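Monoacylglycerol lipase (PDB 6QE2) probably hydrolyses monoacylglycerols to glycerol and free fatty acid, as an archaeal monoacylglycerol lipase of the alpha/beta-hydrolase clan. Local coordinates at residues A[46-50]-A[61-66]; A[67-71]-A[95-100]; A[112-116]-A[181-185]. All blocks are in the same frame, centred on the assembly; numbering follows the deposited sequence.

How the contacts relate
All three contacts lie in one alpha/beta-hydrolase chain, their centres 11 to 12 Å from the centre of the chain. Contacts 1 and 2 use successive parts of helix 63-77 and have centres about 12 Å apart; they join where Pro49 CD meets Ile69 CD1 at 3.5 Å. Contacts 2 and 3, about 15 Å apart between centres, adjoin through Arg95, whose CZ lies 3.7 Å from Arg183 CB. Contacts 1 and 3 have centres about 17 Å apart, with Glu64 OE2 4.0 Å from Arg183 NH1. In contact 3 the Ala113 side chain lies about 4 Å from the nearest atoms of bound lauryl dimethylamine-N-oxide, while Trp48 of contact 1 touches the probable nucleophile elbow that carries Ser87.

Contact 1. Residues A[46-50]-A[61-66]; sequences FDWPG and TSVEEA
The six-membered ring of Trp48 takes the methyl group of Ala66 on one face. Ala66 CB stands 3.5 Å from the centroid of that ring and 14° off its normal, which meets the geometry of a CH-pi contact. Trp48 chi1 (-72°) sets CG anti to the carbonyl carbon, beside the backbone N, and chi2 (53°) turns the indole face to that methyl. Near the ring plane, Thr61 CG2 comes within 3.6 Å of Trp48 CE3, so one methyl meets the ring over a face and the other at an edge.

Thr61 divides its branches between two tasks. CG2, between the backbone N and the carbonyl carbon, faces Trp48 and the carbonyl oxygen of Pro49, while OG1 donates to Glu65 OE1 over 2.7 Å, meeting it from above the carboxylate plane. Glu65 is extended and runs past the Pro49 ring in the opposite direction; its CD lies 3.6 Å from Pro49 CG. Ser62 is the N-cap, its OG accepting from Glu65 N at 3.0 Å.

Between the two segments the touching is thus van der Waals; the Thr61-Glu65 and Ser62-Glu65 bonds lie within 61-66. The loop following strand 42-46 rests on the first turn of helix 63-77, Trp48 and Val63 both touch Leu88 and Thr92 of helix 88-99, and Thr61 packs on Leu173 of helix 171-186.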
ATOM      1  N   PHE A  46       8.786   4.917  -5.906  1.00 24.09           N
ATOM      2  CA  PHE A  46       8.226   5.474  -7.125  1.00 21.92           C
ATOM      3  C   PHE A  46       6.883   6.088  -6.772  1.00 20.97           C
ATOM      4  O   PHE A  46       6.265   5.734  -5.769  1.00 23.26           O
ATOM      5  CB  PHE A  46       8.055   4.418  -8.232  1.00 21.81           C
ATOM      6  CG  PHE A  46       6.981   3.390  -7.940  1.00 25.38           C
ATOM      7  CD1 PHE A  46       7.259   2.261  -7.184  1.00 26.39           C
ATOM      8  CD2 PHE A  46       5.687   3.570  -8.409  1.00 25.42           C
ATOM      9  CE1 PHE A  46       6.270   1.325  -6.911  1.00 24.76           C
ATOM     10  CE2 PHE A  46       4.689   2.641  -8.132  1.00 25.73           C
ATOM     11  CZ  PHE A  46       4.985   1.517  -7.380  1.00 25.24           C
ATOM     12  N   ASP A  47       6.437   7.017  -7.606  1.00 25.69           N
ATOM     13  CA  ASP A  47       5.091   7.557  -7.501  1.00 27.02           C
ATOM     14  C   ASP A  47       4.237   6.930  -8.591  1.00 24.61           C
ATOM     15  O   ASP A  47       4.651   6.867  -9.753  1.00 24.85           O
ATOM     16  CB  ASP A  47       5.100   9.084  -7.608  1.00 26.51           C
ATOM     17  CG  ASP A  47       5.654   9.754  -6.354  1.00 26.97           C
ATOM     18  OD1 ASP A  47       5.944   9.037  -5.373  1.00 26.53           O
ATOM     19  OD2 ASP A  47       5.795  10.996  -6.339  1.00 29.80           O
ATOM     20  N   TRP A  48       3.072   6.407  -8.200  1.00 22.27           N
ATOM     21  CA  TRP A  48       2.146   5.810  -9.152  1.00 22.18           C
ATOM     22  C   TRP A  48       1.812   6.780 -10.276  1.00 20.89           C
ATOM     23  O   TRP A  48       1.855   8.001 -10.076  1.00 24.85           O
ATOM     24  CB  TRP A  48       0.831   5.432  -8.480  1.00 19.20           C
ATOM     25  CG  TRP A  48       0.807   4.267  -7.540  1.00 20.41           C
ATOM     26  CD1 TRP A  48       1.612   4.052  -6.454  1.00 24.51           C
ATOM     27  CD2 TRP A  48      -0.154   3.204  -7.542  1.00 20.58           C
ATOM     28  NE1 TRP A  48       1.230   2.901  -5.805  1.00 23.92           N
ATOM     29  CE2 TRP A  48       0.145   2.364  -6.450  1.00 25.47           C
ATOM     30  CE3 TRP A  48      -1.236   2.877  -8.368  1.00 23.41           C
ATOM     31  CZ2 TRP A  48      -0.594   1.213  -6.167  1.00 23.18           C
ATOM     32  CZ3 TRP A  48      -1.973   1.738  -8.082  1.00 22.58           C
ATOM     33  CH2 TRP A  48      -1.646   0.916  -6.993  1.00 26.77           C
ATOM     34  N   PRO A  49       1.433   6.277 -11.447  1.00 24.39           N
ATOM     35  CA  PRO A  49       0.835   7.149 -12.463  1.00 29.74           C
ATOM     36  C   PRO A  49      -0.319   7.935 -11.859  1.00 29.44           C
ATOM     37  O   PRO A  49      -1.085   7.414 -11.043  1.00 24.87           O
ATOM     38  CB  PRO A  49       0.352   6.164 -13.533  1.00 29.98           C
ATOM     39  CG  PRO A  49       1.203   4.941 -13.346  1.00 28.71           C
ATOM     40  CD  PRO A  49       1.501   4.871 -11.875  1.00 27.26           C
ATOM     41  N   GLY A  50      -0.418   9.210 -12.230  1.00 25.85           N
ATOM     42  CA  GLY A  50      -1.486  10.032 -11.691  1.00 27.77           C
ATOM     43  C   GLY A  50      -1.326  10.388 -10.235  1.00 29.87           C
ATOM     44  O   GLY A  50      -2.307  10.753  -9.579  1.00 28.39           O
ATOM     45  N   THR A  61      -5.195   5.356 -12.804  1.00 26.59           N
ATOM     46  CA  THR A  61      -4.275   4.236 -12.902  1.00 25.56           C
ATOM     47  C   THR A  61      -4.985   2.951 -12.467  1.00 28.91           C
ATOM     48  O   THR A  61      -6.203   2.892 -12.416  1.00 27.42           O
ATOM     49  CB  THR A  61      -3.007   4.470 -12.051  1.00 29.80           C
ATOM     50  OG1 THR A  61      -2.100   3.376 -12.213  1.00 29.31           O
ATOM     51  CG2 THR A  61      -3.362   4.641 -10.601  1.00 27.66           C
ATOM     52  N   SER A  62      -4.225   1.915 -12.159  1.00 25.22           N
ATOM     53  CA  SER A  62      -4.826   0.658 -11.734  1.00 24.81           C
ATOM     54  C   SER A  62      -3.851  -0.171 -10.931  1.00 26.97           C
ATOM     55  O   SER A  62      -2.665   0.065 -10.967  1.00 23.57           O
ATOM     56  CB  SER A  62      -5.312  -0.153 -12.931  1.00 27.28           C
ATOM     57  OG  SER A  62      -4.243  -0.634 -13.706  1.00 25.28           O
ATOM     58  N   VAL A  63      -4.367  -1.164 -10.221  1.00 24.76           N
ATOM     59  CA  VAL A  63      -3.520  -2.045  -9.442  1.00 25.17           C
ATOM     60  C   VAL A  63      -2.641  -2.861 -10.384  1.00 24.49           C
ATOM     61  O   VAL A  63      -1.484  -3.099 -10.111  1.00 25.28           O
ATOM     62  CB  VAL A  63      -4.343  -3.001  -8.570  1.00 24.43           C
ATOM     63  CG1 VAL A  63      -3.443  -4.059  -7.971  1.00 26.62           C
ATOM     64  CG2 VAL A  63      -5.078  -2.230  -7.489  1.00 21.89           C
ATOM     65  N   GLU A  64      -3.216  -3.288 -11.497  1.00 23.38           N
ATOM     66  CA  GLU A  64      -2.501  -4.024 -12.519  1.00 30.10           C
ATOM     67  C   GLU A  64      -1.352  -3.190 -13.095  1.00 29.82           C
ATOM     68  O   GLU A  64      -0.290  -3.702 -13.357  1.00 26.84           O
ATOM     69  CB  GLU A  64      -3.473  -4.450 -13.613  1.00 29.55           C
ATOM     70  CG  GLU A  64      -4.489  -5.476 -13.148  1.00 27.96           C
ATOM     71  CD  GLU A  64      -5.701  -4.882 -12.459  1.00 29.34           C
ATOM     72  OE1 GLU A  64      -5.812  -3.663 -12.352  1.00 27.81           O
ATOM     73  OE2 GLU A  64      -6.558  -5.651 -12.022  1.00 32.25           O
ATOM     74  N   GLU A  65      -1.574  -1.896 -13.288  1.00 22.22           N
ATOM     75  CA  GLU A  65      -0.523  -1.035 -13.790  1.00 23.95           C
ATOM     76  C   GLU A  65       0.624  -0.969 -12.780  1.00 28.05           C
ATOM     77  O   GLU A  65       1.778  -1.086 -13.144  1.00 26.56           O
ATOM     78  CB  GLU A  65      -1.063   0.355 -14.091  1.00 26.53           C
ATOM     79  CG  GLU A  65      -0.032   1.294 -14.671  1.00 36.62           C
ATOM     80  CD  GLU A  65      -0.648   2.505 -15.336  1.00 46.98           C
ATOM     81  OE1 GLU A  65      -1.712   2.958 -14.889  1.00 33.73           O
ATOM     82  OE2 GLU A  65      -0.048   3.005 -16.306  1.00 55.73           O
ATOM     83  N   ALA A  66       0.293  -0.796 -11.507  1.00 22.56           N
ATOM     84  CA  ALA A  66       1.304  -0.746 -10.463  1.00 21.14           C
ATOM     85  C   ALA A  66       2.114  -2.040 -10.393  1.00 24.66           C
ATOM     86  O   ALA A  66       3.315  -2.004 -10.208  1.00 23.76           O
ATOM     87  CB  ALA A  66       0.679  -0.442  -9.120  1.00 21.13           C
TER

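Contact 2. Residues A[67-71]-A[95-100]; sequences MKIID and RYAETR
Asp71 and Arg100 form a side-on salt bridge in which each carboxylate oxygen meets a different nitrogen. Arg100 NE donates to Asp71 OD1 at 3.0 Å, and Arg100 NH2 to Asp71 OD2 at 2.8 Å with an N-H...O angle of 168°; both arrive on the syn side, although the two planes are tilted against each other. Asp71 OD1 takes a second bond through its anti lone pair, from Tyr96 OH at 2.6 Å. Two donors on one oxygen would probably favour the charged carboxylate.

The packed part centres on the Tyr96 ring. Ile70 chi1 (-64°) sends CG1 opposite the carbonyl carbon and leaves CG2 to lie over one ring face, 3.6 Å from the centroid; Arg100 CD lies over the opposite face, and Met67 CB is at the edge, in plane. Met67 CB also covers one face of the Arg100 guanidinium, while Met67 SD lies 3.7 Å from Arg95 CB. Arg100 NH1 is held in turn by Thr99 OG1, and that hydroxyl itself donates to Arg95 O, so the last helical turn helps fix the rotation of the guanidinium.

Toward solvent the contact loosens. The exposed Lys68 reaches Arg100 through water 1: the bond from Arg100 NH2 is 3.0 Å long, that from Lys68 NZ weak.

The axes of segments 67-71 and 95-99 come within 10.8 Å and cross at -65°. Ile70 and Tyr96 both touch Leu83 of strand 82-86, which places two helices on the central sheet of an alpha/beta-hydrolase, helix 88-99 following the probable nucleophile elbow (Gly85, Ser87, Gly89).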
ATOM      1  N   MET A  67       1.460  -3.183 -10.558  1.00 21.55           N
ATOM      2  CA  MET A  67       2.173  -4.457 -10.528  1.00 22.07           C
ATOM      3  C   MET A  67       3.154  -4.573 -11.693  1.00 24.10           C
ATOM      4  O   MET A  67       4.209  -5.141 -11.542  1.00 24.09           O
ATOM      5  CB  MET A  67       1.218  -5.636 -10.473  1.00 22.61           C
ATOM      6  CG  MET A  67       0.400  -5.675  -9.201  1.00 21.51           C
ATOM      7  SD  MET A  67      -0.345  -7.275  -8.906  1.00 26.25           S
ATOM      8  CE  MET A  67      -1.661  -7.294 -10.109  1.00 25.81           C
ATOM      9  N   LYS A  68       2.804  -4.023 -12.852  1.00 23.77           N
ATOM     10  CA  LYS A  68       3.711  -4.019 -13.990  1.00 25.59           C
ATOM     11  C   LYS A  68       4.903  -3.100 -13.705  1.00 25.15           C
ATOM     12  O   LYS A  68       6.003  -3.368 -14.140  1.00 27.06           O
ATOM     13  CB  LYS A  68       2.992  -3.607 -15.270  1.00 29.69           C
ATOM     14  CG  LYS A  68       2.165  -4.730 -15.856  1.00 29.07           C
ATOM     15  CD  LYS A  68       1.441  -4.314 -17.118  1.00 43.14           C
ATOM     16  CE  LYS A  68       0.576  -5.450 -17.639  1.00 52.74           C
ATOM     17  NZ  LYS A  68      -0.688  -5.586 -16.866  1.00 55.90           N
ATOM     18  N   ILE A  69       4.673  -2.016 -12.974  1.00 22.82           N
ATOM     19  CA  ILE A  69       5.746  -1.116 -12.581  1.00 24.46           C
ATOM     20  C   ILE A  69       6.697  -1.887 -11.661  1.00 23.63           C
ATOM     21  O   ILE A  69       7.899  -1.824 -11.813  1.00 23.57           O
ATOM     22  CB  ILE A  69       5.211   0.144 -11.888  1.00 28.22           C
ATOM     23  CG1 ILE A  69       4.542   1.058 -12.913  1.00 27.36           C
ATOM     24  CG2 ILE A  69       6.324   0.894 -11.179  1.00 23.30           C
ATOM     25  CD1 ILE A  69       3.646   2.105 -12.301  1.00 24.55           C
ATOM     26  N   ILE A  70       6.139  -2.658 -10.737  1.00 21.48           N
ATOM     27  CA  ILE A  70       6.951  -3.468  -9.836  1.00 22.81           C
ATOM     28  C   ILE A  70       7.763  -4.495 -10.632  1.00 23.80           C
ATOM     29  O   ILE A  70       8.914  -4.730 -10.332  1.00 24.35           O
ATOM     30  CB  ILE A  70       6.109  -4.155  -8.751  1.00 24.48           C
ATOM     31  CG1 ILE A  70       5.458  -3.114  -7.844  1.00 21.08           C
ATOM     32  CG2 ILE A  70       6.963  -5.105  -7.935  1.00 22.48           C
ATOM     33  CD1 ILE A  70       4.347  -3.670  -6.989  1.00 24.16           C
ATOM     34  N   ASP A  71       7.159  -5.089 -11.657  1.00 23.13           N
ATOM     35  CA  ASP A  71       7.850  -6.024 -12.534  1.00 26.03           C
ATOM     36  C   ASP A  71       9.100  -5.354 -13.093  1.00 23.51           C
ATOM     37  O   ASP A  71      10.175  -5.912 -13.056  1.00 23.98           O
ATOM     38  CB  ASP A  71       6.972  -6.410 -13.722  1.00 25.06           C
ATOM     39  CG  ASP A  71       5.936  -7.447 -13.385  1.00 31.38           C
ATOM     40  OD1 ASP A  71       6.075  -8.160 -12.385  1.00 29.08           O
ATOM     41  OD2 ASP A  71       4.974  -7.554 -14.156  1.00 28.96           O
ATOM     42  N   ARG A  95      -1.329  -8.520  -3.868  1.00 23.18           N
ATOM     43  CA  ARG A  95      -1.645  -9.072  -5.181  1.00 23.48           C
ATOM     44  C   ARG A  95      -0.383  -9.430  -5.952  1.00 23.65           C
ATOM     45  O   ARG A  95      -0.370 -10.416  -6.697  1.00 25.38           O
ATOM     46  CB  ARG A  95      -2.500  -8.091  -5.979  1.00 21.45           C
ATOM     47  CG  ARG A  95      -3.909  -7.914  -5.420  1.00 23.26           C
ATOM     48  CD  ARG A  95      -4.797  -9.149  -5.661  1.00 29.51           C
ATOM     49  NE  ARG A  95      -4.957  -9.424  -7.090  1.00 25.30           N
ATOM     50  CZ  ARG A  95      -4.790 -10.618  -7.651  1.00 28.19           C
ATOM     51  NH1 ARG A  95      -4.477 -11.671  -6.904  1.00 25.50           N
ATOM     52  NH2 ARG A  95      -4.952 -10.765  -8.963  1.00 28.28           N
ATOM     53  N   TYR A  96       0.689  -8.657  -5.773  1.00 23.24           N
ATOM     54  CA  TYR A  96       1.950  -9.009  -6.414  1.00 21.92           C
ATOM     55  C   TYR A  96       2.501 -10.312  -5.846  1.00 24.55           C
ATOM     56  O   TYR A  96       2.963 -11.177  -6.601  1.00 25.03           O
ATOM     57  CB  TYR A  96       2.963  -7.880  -6.253  1.00 19.27           C
ATOM     58  CG  TYR A  96       4.092  -8.010  -7.250  1.00 20.51           C
ATOM     59  CD1 TYR A  96       3.998  -7.426  -8.507  1.00 18.90           C
ATOM     60  CD2 TYR A  96       5.226  -8.758  -6.957  1.00 24.20           C
ATOM     61  CE1 TYR A  96       5.009  -7.560  -9.440  1.00 21.14           C
ATOM     62  CE2 TYR A  96       6.252  -8.889  -7.888  1.00 22.74           C
ATOM     63  CZ  TYR A  96       6.131  -8.292  -9.126  1.00 24.55           C
ATOM     64  OH  TYR A  96       7.136  -8.422 -10.060  1.00 22.59           O
ATOM     65  N   ALA A  97       2.449 -10.473  -4.520  1.00 23.68           N
ATOM     66  CA  ALA A  97       2.904 -11.711  -3.899  1.00 25.82           C
ATOM     67  C   ALA A  97       2.079 -12.909  -4.339  1.00 29.58           C
ATOM     68  O   ALA A  97       2.575 -14.041  -4.304  1.00 25.09           O
ATOM     69  CB  ALA A  97       2.873 -11.574  -2.374  1.00 22.75           C
ATOM     70  N   GLU A  98       0.841 -12.676  -4.779  1.00 25.34           N
ATOM     71  CA  GLU A  98      -0.019 -13.751  -5.252  1.00 25.70           C
ATOM     72  C   GLU A  98       0.228 -14.080  -6.719  1.00 30.01           C
ATOM     73  O   GLU A  98       0.197 -15.252  -7.106  1.00 34.18           O
ATOM     74  CB  GLU A  98      -1.479 -13.363  -5.034  1.00 23.47           C
ATOM     75  CG  GLU A  98      -1.870 -13.464  -3.582  1.00 22.16           C
ATOM     76  CD  GLU A  98      -3.212 -12.859  -3.266  1.00 31.95           C
ATOM     77  OE1 GLU A  98      -3.813 -12.207  -4.141  1.00 23.24           O
ATOM     78  OE2 GLU A  98      -3.667 -13.040  -2.121  1.00 25.11           O
ATOM     79  N   THR A  99       0.479 -13.066  -7.548  1.00 25.60           N
ATOM     80  CA  THR A  99       0.571 -13.264  -8.990  1.00 25.16           C
ATOM     81  C   THR A  99       1.998 -13.394  -9.511  1.00 30.65           C
ATOM     82  O   THR A  99       2.185 -13.900 -10.622  1.00 27.74           O
ATOM     83  CB  THR A  99      -0.125 -12.113  -9.719  1.00 28.86           C
ATOM     84  OG1 THR A  99       0.475 -10.878  -9.325  1.00 25.46           O
ATOM     85  CG2 THR A  99      -1.619 -12.086  -9.372  1.00 28.35           C
ATOM     86  N   ARG A 100       2.995 -12.929  -8.757  1.00 26.48           N
ATOM     87  CA  ARG A 100       4.411 -13.173  -9.041  1.00 26.75           C
ATOM     88  C   ARG A 100       5.050 -13.818  -7.811  1.00 27.33           C
ATOM     89  O   ARG A 100       5.980 -13.257  -7.218  1.00 28.41           O
ATOM     90  CB  ARG A 100       5.134 -11.878  -9.403  1.00 27.27           C
ATOM     91  CG  ARG A 100       4.777 -11.268 -10.756  1.00 24.41           C
ATOM     92  CD  ARG A 100       3.446 -10.492 -10.736  1.00 26.91           C
ATOM     93  NE  ARG A 100       3.391  -9.481 -11.798  1.00 27.63           N
ATOM     94  CZ  ARG A 100       2.268  -8.925 -12.254  1.00 32.30           C
ATOM     95  NH1 ARG A 100       1.090  -9.274 -11.747  1.00 26.52           N
ATOM     96  NH2 ARG A 100       2.322  -8.012 -13.222  1.00 28.71           N
TER
HETATM   97  O   HOH W   1      -0.380  -6.909 -13.755  1.00 35.91           O

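Contact 3. Residues A[112-116]-A[181-185]; sequences PALAK and MERAH
This is a loop-to-helix contact of the alpha/beta-hydrolase fold, made by one side-chain-to-backbone hydrogen bond and a set of apolar touches. The loop after strand 106-110 meets helix 171-186 beside the probable active site. Ala113, the centre of an inverse gamma turn, has a backbone bond to Ser87, the presumed nucleophile of a Ser-His-Asp triad, and touches the bound lauryl dimethylamine-N-oxide, consistent with a place on the wall of the substrate pocket.

Met181 provides the apolar part. With CG anti to the backbone N (chi1 176°) the chain runs straight out to the sulfur and then bends at chi3, laying itself along the loop backbone. Met181 CG is 3.6 Å from Leu114 O; Met181 SD nears Lys116 N, and Met181 CE nears Ala113 O, an oxygen buried here without a polar partner. Met181 is modelled in two conformers, which makes the contacts of SD and CE less certain.

The side chain of Leu114 sets off away from the helix, although its CB lies 3.7 Å from His185 NE2, and Leu114 CD2 meets Ala184 CB at 3.7 Å. The Leu114 side chain also touches Ile94 of helix 88-99 and Ser211 and Leu214 of helix 209-217, so this part of the loop is wedged among three helices. Ala184, for its part, touches Leu91.

His185 has both ring nitrogens engaged, ND1 with Glu217. The other, NE2, donates to Leu114 O at 2.7 Å with an N-H...O angle of 170°; the bond lies in the carbonyl plane on a lone pair, and the oxygen is 6° out of the imidazole plane.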
ATOM      1  N   PRO A 112      -3.630  -2.783   4.570  1.00 21.69           N
ATOM      2  CA  PRO A 112      -3.988  -3.090   3.181  1.00 21.48           C
ATOM      3  C   PRO A 112      -5.494  -3.041   2.972  1.00 23.48           C
ATOM      4  O   PRO A 112      -6.285  -3.351   3.871  1.00 25.63           O
ATOM      5  CB  PRO A 112      -3.438  -4.506   2.975  1.00 21.88           C
ATOM      6  CG  PRO A 112      -3.389  -5.093   4.352  1.00 23.69           C
ATOM      7  CD  PRO A 112      -3.054  -3.952   5.262  1.00 22.61           C
ATOM      8  N   ALA A 113      -5.885  -2.610   1.776  1.00 20.17           N
ATOM      9  CA  ALA A 113      -7.297  -2.465   1.416  1.00 22.04           C
ATOM     10  C   ALA A 113      -7.866  -3.846   1.116  1.00 25.48           C
ATOM     11  O   ALA A 113      -7.837  -4.324  -0.019  1.00 26.23           O
ATOM     12  CB  ALA A 113      -7.444  -1.519   0.227  1.00 22.68           C
ATOM     13  N   LEU A 114      -8.398  -4.503   2.155  1.00 23.70           N
ATOM     14  CA  LEU A 114      -8.899  -5.867   2.047  1.00 21.78           C
ATOM     15  C   LEU A 114     -10.367  -5.998   2.439  1.00 25.04           C
ATOM     16  O   LEU A 114     -10.923  -7.101   2.362  1.00 26.53           O
ATOM     17  CB  LEU A 114      -8.052  -6.808   2.914  1.00 27.21           C
ATOM     18  CG  LEU A 114      -6.592  -6.949   2.471  1.00 23.51           C
ATOM     19  CD1 LEU A 114      -5.782  -7.668   3.527  1.00 21.83           C
ATOM     20  CD2 LEU A 114      -6.513  -7.689   1.143  1.00 23.55           C
ATOM     21  N   ALA A 115     -10.989  -4.916   2.886  1.00 27.29           N
ATOM     22  CA  ALA A 115     -12.399  -4.893   3.238  1.00 27.76           C
ATOM     23  C   ALA A 115     -12.931  -3.505   2.920  1.00 31.74           C
ATOM     24  O   ALA A 115     -12.216  -2.510   3.072  1.00 28.68           O
ATOM     25  CB  ALA A 115     -12.615  -5.231   4.716  1.00 26.31           C
ATOM     26  N   LYS A 116     -14.177  -3.455   2.460  1.00 33.17           N
ATOM     27  CA  LYS A 116     -14.817  -2.187   2.142  1.00 36.30           C
ATOM     28  C   LYS A 116     -14.991  -1.348   3.403  1.00 32.15           C
ATOM     29  O   LYS A 116     -15.310  -1.869   4.473  1.00 34.05           O
ATOM     30  CB  LYS A 116     -16.180  -2.455   1.494  1.00 36.87           C
ATOM     31  CG  LYS A 116     -16.945  -1.225   1.051  1.00 46.62           C
ATOM     32  CD  LYS A 116     -18.292  -1.614   0.458  1.00 31.99           C
ATOM     33  CE  LYS A 116     -19.300  -1.952   1.540  1.00 38.64           C
ATOM     34  NZ  LYS A 116     -19.445  -0.835   2.511  1.00 36.70           N
ATOM     35  N   MET A 181      -9.526  -6.321  -4.410  1.00 23.82           N
ATOM     36  CA  MET A 181      -9.834  -6.683  -3.024  0.57 22.07           C
ATOM     37  C   MET A 181     -10.392  -8.099  -2.949  1.00 26.86           C
ATOM     38  O   MET A 181      -9.982  -8.904  -2.104  1.00 27.83           O
ATOM     39  CB  MET A 181     -10.820  -5.673  -2.448  0.57 26.70           C
ATOM     40  CG  MET A 181     -11.277  -6.003  -1.078  0.57 30.46           C
ATOM     41  SD  MET A 181     -12.461  -4.766  -0.492  0.57 31.37           S
ATOM     42  CE  MET A 181     -11.350  -3.343  -0.467  0.57 21.04           C
ATOM     43  N   GLU A 182     -11.347  -8.421  -3.833  0.99 25.61           N
ATOM     44  CA  GLU A 182     -11.892  -9.771  -3.888  1.00 27.43           C
ATOM     45  C   GLU A 182     -10.821 -10.799  -4.233  0.98 31.38           C
ATOM     46  O   GLU A 182     -10.726 -11.853  -3.590  1.00 31.14           O
ATOM     47  CB  GLU A 182     -13.009  -9.820  -4.926  1.00 29.58           C
ATOM     48  CG  GLU A 182     -14.264  -9.098  -4.482  1.00 41.24           C
ATOM     49  CD  GLU A 182     -15.426  -9.375  -5.421  1.00 58.39           C
ATOM     50  OE1 GLU A 182     -16.566  -9.551  -4.930  1.00 74.96           O
ATOM     51  OE2 GLU A 182     -15.194  -9.425  -6.650  1.00 54.47           O
ATOM     52  N   ARG A 183     -10.017 -10.512  -5.267  1.00 25.40           N
ATOM     53  CA  ARG A 183      -9.041 -11.493  -5.715  1.00 27.14           C
ATOM     54  C   ARG A 183      -7.972 -11.716  -4.655  1.00 26.58           C
ATOM     55  O   ARG A 183      -7.406 -12.813  -4.578  1.00 27.24           O
ATOM     56  CB  ARG A 183      -8.405 -11.055  -7.021  1.00 30.66           C
ATOM     57  CG  ARG A 183      -9.420 -11.034  -8.145  1.00 31.62           C
ATOM     58  CD  ARG A 183      -8.659 -10.619  -9.390  1.00 40.93           C
ATOM     59  NE  ARG A 183      -9.540 -10.549 -10.545  1.00 52.57           N
ATOM     60  CZ  ARG A 183      -9.209  -9.971 -11.696  1.00 62.64           C
ATOM     61  NH1 ARG A 183      -8.023  -9.371 -11.841  1.00 56.67           N
ATOM     62  NH2 ARG A 183     -10.083  -9.956 -12.697  1.00 66.16           N
ATOM     63  N   ALA A 184      -7.719 -10.702  -3.813  1.00 27.29           N
ATOM     64  CA  ALA A 184      -6.660 -10.848  -2.808  1.00 26.17           C
ATOM     65  C   ALA A 184      -7.024 -11.951  -1.837  1.00 26.01           C
ATOM     66  O   ALA A 184      -6.166 -12.725  -1.403  1.00 24.74           O
ATOM     67  CB  ALA A 184      -6.424  -9.538  -2.045  1.00 28.00           C
ATOM     68  N   HIS A 185      -8.313 -12.066  -1.515  1.00 23.18           N
ATOM     69  CA  HIS A 185      -8.746 -13.138  -0.634  1.00 28.18           C
ATOM     70  C   HIS A 185      -8.809 -14.470  -1.369  1.00 28.85           C
ATOM     71  O   HIS A 185      -8.373 -15.495  -0.833  1.00 29.69           O
ATOM     72  CB  HIS A 185     -10.097 -12.780  -0.028  1.00 24.55           C
ATOM     73  CG  HIS A 185     -10.044 -11.613   0.906  1.00 26.39           C
ATOM     74  ND1 HIS A 185      -9.553 -11.712   2.190  1.00 23.14           N
ATOM     75  CD2 HIS A 185     -10.417 -10.322   0.744  1.00 26.45           C
ATOM     76  CE1 HIS A 185      -9.631 -10.533   2.782  1.00 25.09           C
ATOM     77  NE2 HIS A 185     -10.152  -9.673   1.925  1.00 27.59           N
TER